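Local coordinates for protein transcription regulator (Lactobacillus plantarum WCFS1, PDB 3CLK) that is probably a LacI-type transcription regulator, whose periplasmic-binding-protein-like part would sense a small effector and pass the signal to DNA binding, at residues F241-T246 and Q266-N271; V89-L94 and D101-S106. One frame throughout, in Å; residues are numbered along the deposited sequence.

Contact 1: F241-T246 and Q266-N271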
loop_
_atom_site.group_PDB
_atom_site.type_symbol
_atom_site.label_atom_id
_atom_site.label_comp_id
_atom_site.label_asym_id
_atom_site.label_seq_id
_atom_site.Cartn_x
_atom_site.Cartn_y
_atom_site.Cartn_z
ATOM N N PHE B 241 0.225 -13.576 -3.993
ATOM C CA PHE B 241 1.407 -14.238 -3.462
ATOM C C PHE B 241 1.820 -15.370 -4.397
ATOM O O PHE B 241 2.975 -15.453 -4.822
ATOM C CB PHE B 241 1.119 -14.808 -2.074
ATOM C CG PHE B 241 2.351 -15.270 -1.343
ATOM C CD1 PHE B 241 3.098 -14.376 -0.584
ATOM C CD2 PHE B 241 2.767 -16.597 -1.421
ATOM C CE1 PHE B 241 4.245 -14.797 0.095
ATOM C CE2 PHE B 241 3.912 -17.028 -0.748
ATOM C CZ PHE B 241 4.651 -16.124 0.013
ATOM N N GLN B 242 0.865 -16.236 -4.718
ATOM C CA GLN B 242 1.124 -17.364 -5.590
ATOM C C GLN B 242 1.606 -16.916 -6.967
ATOM O O GLN B 242 2.433 -17.585 -7.582
ATOM C CB GLN B 242 -0.131 -18.223 -5.731
ATOM C CG GLN B 242 0.099 -19.509 -6.521
ATOM C CD GLN B 242 1.254 -20.329 -5.964
ATOM O OE1 GLN B 242 1.321 -20.592 -4.758
ATOM N NE2 GLN B 242 2.166 -20.741 -6.839
HETATM N N MSE B 243 1.087 -15.796 -7.455
HETATM C CA MSE B 243 1.520 -15.293 -8.749
HETATM C C MSE B 243 3.019 -15.065 -8.684
HETATM O O MSE B 243 3.753 -15.412 -9.609
HETATM C CB MSE B 243 0.831 -13.973 -9.079
HETATM C CG MSE B 243 -0.650 -14.102 -9.303
HETATM SE SE MSE B 243 -1.389 -12.428 -9.893
HETATM C CE MSE B 243 -3.253 -12.768 -9.469
ATOM N N GLY B 244 3.456 -14.483 -7.575
ATOM C CA GLY B 244 4.862 -14.195 -7.376
ATOM C C GLY B 244 5.702 -15.445 -7.238
ATOM O O GLY B 244 6.832 -15.507 -7.737
ATOM N N VAL B 245 5.160 -16.441 -6.542
ATOM C CA VAL B 245 5.865 -17.706 -6.359
ATOM C C VAL B 245 6.067 -18.378 -7.718
ATOM O O VAL B 245 7.186 -18.707 -8.100
ATOM C CB VAL B 245 5.069 -18.663 -5.444
ATOM C CG1 VAL B 245 5.724 -20.047 -5.428
ATOM C CG2 VAL B 245 5.013 -18.090 -4.043
ATOM N N THR B 246 4.967 -18.561 -8.441
ATOM C CA THR B 246 4.978 -19.197 -9.754
ATOM C C THR B 246 5.876 -18.450 -10.738
ATOM O O THR B 246 6.611 -19.066 -11.523
ATOM C CB THR B 246 3.548 -19.272 -10.326
ATOM O OG1 THR B 246 2.691 -19.916 -9.371
ATOM C CG2 THR B 246 3.522 -20.067 -11.622
ATOM N N GLN B 266 -0.719 -18.764 -17.708
ATOM C CA GLN B 266 -1.436 -19.489 -16.665
ATOM C C GLN B 266 -2.424 -18.646 -15.856
ATOM O O GLN B 266 -2.221 -17.448 -15.658
ATOM C CB GLN B 266 -0.402 -20.104 -15.724
ATOM C CG GLN B 266 -0.872 -21.277 -14.909
ATOM C CD GLN B 266 0.218 -21.775 -13.985
ATOM O OE1 GLN B 266 1.395 -21.779 -14.354
ATOM N NE2 GLN B 266 -0.163 -22.207 -12.784
ATOM N N PHE B 267 -3.490 -19.285 -15.387
ATOM C CA PHE B 267 -4.497 -18.611 -14.577
ATOM C C PHE B 267 -4.445 -19.149 -13.158
ATOM O O PHE B 267 -4.496 -20.358 -12.946
ATOM C CB PHE B 267 -5.908 -18.848 -15.119
ATOM C CG PHE B 267 -6.253 -18.028 -16.328
ATOM C CD1 PHE B 267 -5.766 -16.731 -16.473
ATOM C CD2 PHE B 267 -7.116 -18.532 -17.298
ATOM C CE1 PHE B 267 -6.134 -15.947 -17.562
ATOM C CE2 PHE B 267 -7.494 -17.754 -18.393
ATOM C CZ PHE B 267 -7.004 -16.461 -18.525
ATOM N N ILE B 268 -4.338 -18.249 -12.188
ATOM C CA ILE B 268 -4.311 -18.644 -10.789
ATOM C C ILE B 268 -5.742 -18.464 -10.292
ATOM O O ILE B 268 -6.322 -17.381 -10.422
ATOM C CB ILE B 268 -3.374 -17.740 -9.962
ATOM C CG1 ILE B 268 -1.963 -17.767 -10.559
ATOM C CG2 ILE B 268 -3.344 -18.215 -8.507
ATOM C CD1 ILE B 268 -1.257 -19.113 -10.439
ATOM N N PRO B 269 -6.334 -19.525 -9.718
ATOM C CA PRO B 269 -7.710 -19.453 -9.215
ATOM C C PRO B 269 -7.917 -18.332 -8.189
ATOM O O PRO B 269 -6.989 -17.957 -7.468
ATOM C CB PRO B 269 -7.926 -20.839 -8.598
ATOM C CG PRO B 269 -6.991 -21.721 -9.385
ATOM C CD PRO B 269 -5.756 -20.862 -9.485
ATOM N N VAL B 270 -9.125 -17.779 -8.159
ATOM C CA VAL B 270 -9.478 -16.746 -7.190
ATOM C C VAL B 270 -10.539 -17.360 -6.280
ATOM O O VAL B 270 -11.177 -18.353 -6.639
ATOM C CB VAL B 270 -10.088 -15.480 -7.842
ATOM C CG1 VAL B 270 -9.079 -14.826 -8.773
ATOM C CG2 VAL B 270 -11.376 -15.832 -8.558
ATOM N N ASN B 271 -10.733 -16.770 -5.107
ATOM C CA ASN B 271 -11.714 -17.294 -4.166
ATOM C C ASN B 271 -12.447 -16.193 -3.425
ATOM O O ASN B 271 -11.836 -15.242 -2.942
ATOM C CB ASN B 271 -11.033 -18.194 -3.137
ATOM C CG ASN B 271 -10.266 -19.323 -3.776
ATOM O OD1 ASN B 271 -9.212 -19.110 -4.377
ATOM N ND2 ASN B 271 -10.796 -20.535 -3.662
#

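Contact 2: V89-L94 and D101-S106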
loop_
_atom_site.group_PDB
_atom_site.type_symbol
_atom_site.label_atom_id
_atom_site.label_comp_id
_atom_site.label_asym_id
_atom_site.label_seq_id
_atom_site.Cartn_x
_atom_site.Cartn_y
_atom_site.Cartn_z
ATOM N N VAL B 89 16.201 -12.008 -22.554
ATOM C CA VAL B 89 16.158 -12.207 -21.114
ATOM C C VAL B 89 14.828 -12.878 -20.777
ATOM O O VAL B 89 13.770 -12.399 -21.178
ATOM C CB VAL B 89 16.234 -10.868 -20.349
ATOM C CG1 VAL B 89 16.115 -11.118 -18.854
ATOM C CG2 VAL B 89 17.549 -10.155 -20.660
ATOM N N PRO B 90 14.866 -14.008 -20.054
ATOM C CA PRO B 90 13.630 -14.701 -19.687
ATOM C C PRO B 90 12.696 -13.709 -18.990
ATOM O O PRO B 90 13.125 -12.967 -18.108
ATOM C CB PRO B 90 14.118 -15.792 -18.736
ATOM C CG PRO B 90 15.489 -16.096 -19.249
ATOM C CD PRO B 90 16.043 -14.719 -19.527
ATOM N N TYR B 91 11.429 -13.682 -19.379
ATOM C CA TYR B 91 10.502 -12.755 -18.745
ATOM C C TYR B 91 9.099 -13.338 -18.658
ATOM O O TYR B 91 8.749 -14.258 -19.399
ATOM C CB TYR B 91 10.472 -11.427 -19.517
ATOM C CG TYR B 91 9.731 -11.508 -20.831
ATOM C CD1 TYR B 91 8.357 -11.275 -20.890
ATOM C CD2 TYR B 91 10.388 -11.876 -22.006
ATOM C CE1 TYR B 91 7.651 -11.410 -22.083
ATOM C CE2 TYR B 91 9.689 -12.019 -23.211
ATOM C CZ TYR B 91 8.321 -11.783 -23.236
ATOM O OH TYR B 91 7.614 -11.921 -24.410
ATOM N N CYS B 92 8.302 -12.790 -17.744
ATOM C CA CYS B 92 6.929 -13.228 -17.542
ATOM C C CYS B 92 6.149 -12.094 -16.887
ATOM O O CYS B 92 6.657 -11.421 -15.987
ATOM C CB CYS B 92 6.893 -14.467 -16.642
ATOM S SG CYS B 92 5.265 -15.273 -16.509
ATOM N N PHE B 93 4.926 -11.873 -17.360
ATOM C CA PHE B 93 4.066 -10.835 -16.800
ATOM C C PHE B 93 3.243 -11.425 -15.654
ATOM O O PHE B 93 2.805 -12.575 -15.728
ATOM C CB PHE B 93 3.115 -10.284 -17.870
ATOM C CG PHE B 93 3.779 -9.374 -18.869
ATOM C CD1 PHE B 93 4.570 -9.894 -19.891
ATOM C CD2 PHE B 93 3.611 -7.994 -18.789
ATOM C CE1 PHE B 93 5.184 -9.045 -20.822
ATOM C CE2 PHE B 93 4.217 -7.138 -19.711
ATOM C CZ PHE B 93 5.005 -7.661 -20.728
ATOM N N LEU B 94 3.045 -10.639 -14.601
ATOM C CA LEU B 94 2.261 -11.079 -13.450
ATOM C C LEU B 94 1.050 -10.164 -13.226
ATOM O O LEU B 94 1.138 -8.943 -13.406
ATOM C CB LEU B 94 3.116 -11.091 -12.173
ATOM C CG LEU B 94 4.383 -11.952 -12.146
ATOM C CD1 LEU B 94 5.049 -11.866 -10.777
ATOM C CD2 LEU B 94 4.024 -13.392 -12.470
ATOM N N ASP B 101 0.275 -14.445 -27.396
ATOM C CA ASP B 101 0.947 -15.567 -26.738
ATOM C C ASP B 101 2.038 -15.161 -25.751
ATOM O O ASP B 101 2.847 -15.987 -25.331
ATOM C CB ASP B 101 1.529 -16.516 -27.790
ATOM C CG ASP B 101 2.259 -15.782 -28.898
ATOM O OD1 ASP B 101 3.176 -14.991 -28.587
ATOM O OD2 ASP B 101 1.914 -15.997 -30.081
ATOM N N ARG B 102 2.054 -13.884 -25.391
ATOM C CA ARG B 102 3.013 -13.351 -24.433
ATOM C C ARG B 102 2.858 -14.160 -23.144
ATOM O O ARG B 102 1.741 -14.461 -22.731
ATOM C CB ARG B 102 2.664 -11.891 -24.177
ATOM C CG ARG B 102 3.603 -11.114 -23.304
ATOM C CD ARG B 102 3.063 -9.697 -23.167
ATOM N NE ARG B 102 2.228 -9.328 -24.311
ATOM C CZ ARG B 102 1.915 -8.079 -24.639
ATOM N NH1 ARG B 102 2.372 -7.070 -23.911
ATOM N NH2 ARG B 102 1.145 -7.839 -25.689
ATOM N N PRO B 103 3.973 -14.544 -22.504
ATOM C CA PRO B 103 3.877 -15.322 -21.266
ATOM C C PRO B 103 3.336 -14.494 -20.102
ATOM O O PRO B 103 3.765 -13.365 -19.877
ATOM C CB PRO B 103 5.316 -15.776 -21.029
ATOM C CG PRO B 103 6.112 -14.638 -21.604
ATOM C CD PRO B 103 5.380 -14.338 -22.889
ATOM N N PHE B 104 2.381 -15.052 -19.371
ATOM C CA PHE B 104 1.817 -14.340 -18.236
ATOM C C PHE B 104 1.241 -15.286 -17.196
ATOM O O PHE B 104 0.932 -16.437 -17.483
ATOM C CB PHE B 104 0.739 -13.352 -18.701
ATOM C CG PHE B 104 -0.554 -13.998 -19.139
ATOM C CD1 PHE B 104 -1.434 -14.541 -18.204
ATOM C CD2 PHE B 104 -0.903 -14.033 -20.486
ATOM C CE1 PHE B 104 -2.639 -15.104 -18.601
ATOM C CE2 PHE B 104 -2.109 -14.594 -20.898
ATOM C CZ PHE B 104 -2.981 -15.131 -19.955
ATOM N N ILE B 105 1.132 -14.779 -15.977
ATOM C CA ILE B 105 0.564 -15.513 -14.861
ATOM C C ILE B 105 -0.353 -14.510 -14.178
ATOM O O ILE B 105 0.103 -13.450 -13.728
ATOM C CB ILE B 105 1.637 -15.944 -13.864
ATOM C CG1 ILE B 105 2.599 -16.928 -14.535
ATOM C CG2 ILE B 105 0.978 -16.550 -12.629
ATOM C CD1 ILE B 105 3.824 -17.245 -13.691
ATOM N N SER B 106 -1.640 -14.831 -14.114
ATOM C CA SER B 106 -2.609 -13.940 -13.491
ATOM C C SER B 106 -3.906 -14.677 -13.230
ATOM O O SER B 106 -3.985 -15.896 -13.400
ATOM C CB SER B 106 -2.894 -12.750 -14.406
ATOM O OG SER B 106 -3.528 -13.180 -15.597
#

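Contact 1: F241-T246 and Q266-N271
I268, in segment 266-271, sits against the first turns of helix 240-256, where the backbones come closest at M243 and I268, with CA atoms 7.0 Å apart. I268 does most of the touching. Its CG1 meets CG of M243 at 4.1 Å, the one apolar side-chain pair across the contact, while the rest of the selenomethionine runs on extended past the isoleucine to reach S95 and S107. Crossing Q242 at about a right angle, the same side chain has its CD1 4.2 Å from the Q242 CG. CD1 also lies alongside T246, and the T246 methyl, CG2, faces OE1 of Q266 at 3.9 Å. Q242 has CG anti to its backbone N (chi1 -174°) and then bends at chi2 (53°), which turns its amide forward along the helix, toward T246 one turn on. From there NE2 donates to OG1 of T246 at 2.7 Å, with the hydroxyl close to the amide plane. Replacing Q242 with an alanine would probably uncover one flank of I268 and leave the T246 hydroxyl without its amide donor. The contact is mainly van der Waals packing of a helix on an edge strand, as in the alpha/beta sandwich of a periplasmic-binding-protein-like subdomain, and it falls where the chain leaves that sheet for strand 271-273 of the other subdomain.

Contact 2: V89-L94 and D101-S106
Two neighbouring strands of a parallel beta sheet, 91-94 and 104-106, meet here, joined by a short loop without helix. F93 makes both backbone bonds to this neighbour: its N donates to the P103 carbonyl oxygen at 3.1 Å, nearly straight at the hydrogen (172°), and its O accepts from I105 N at 2.8 Å. That oxygen also takes a CA-H...O contact from F104. On one face, C92 SG touches I105 CG1 at 3.7 Å, and L94 lies beside I105, pointing the same way, with its CD2 3.8 Å from I105 CB. On the other, F93 CB packs on F104 CB. The F93 ring meets the aliphatic part of R102, whose CD comes within 3.2 Å of CE1; the guanidinium, turned 72° from the ring, lies farther off and salt-bridges D100. The Y91 ring crosses P103, CE1 to CG at 3.6 Å; chi1 of 74° sets it between backbone N and carbonyl carbon. Strand 68-72 pairs with the far side of 91-94, Y91 and R102 touch helix 78-86, and I105 faces T246 and Q250 of helix 240-256.

How the contacts relate
Contact 2 comes first along the chain and closes before contact 1 opens; their centres are 13 Å apart. Both reach one parallel sheet, in which 104-106 lies between 91-94 and the outermost strand of this chain, 265-267. Two probable backbone hydrogen bonds join them directly, Q266 N to F104 O at 2.9 Å and I268 N to S106 O at 2.7 Å. Helix 240-256 packs over the seam, with T246 CG2 on I105 CD1 and M243 O beside L94 CD2. A late segment of the chain thus returns to complete the sheet begun by the N-terminal strands, the interleaved two-subdomain build of periplasmic-binding-protein-like regulators.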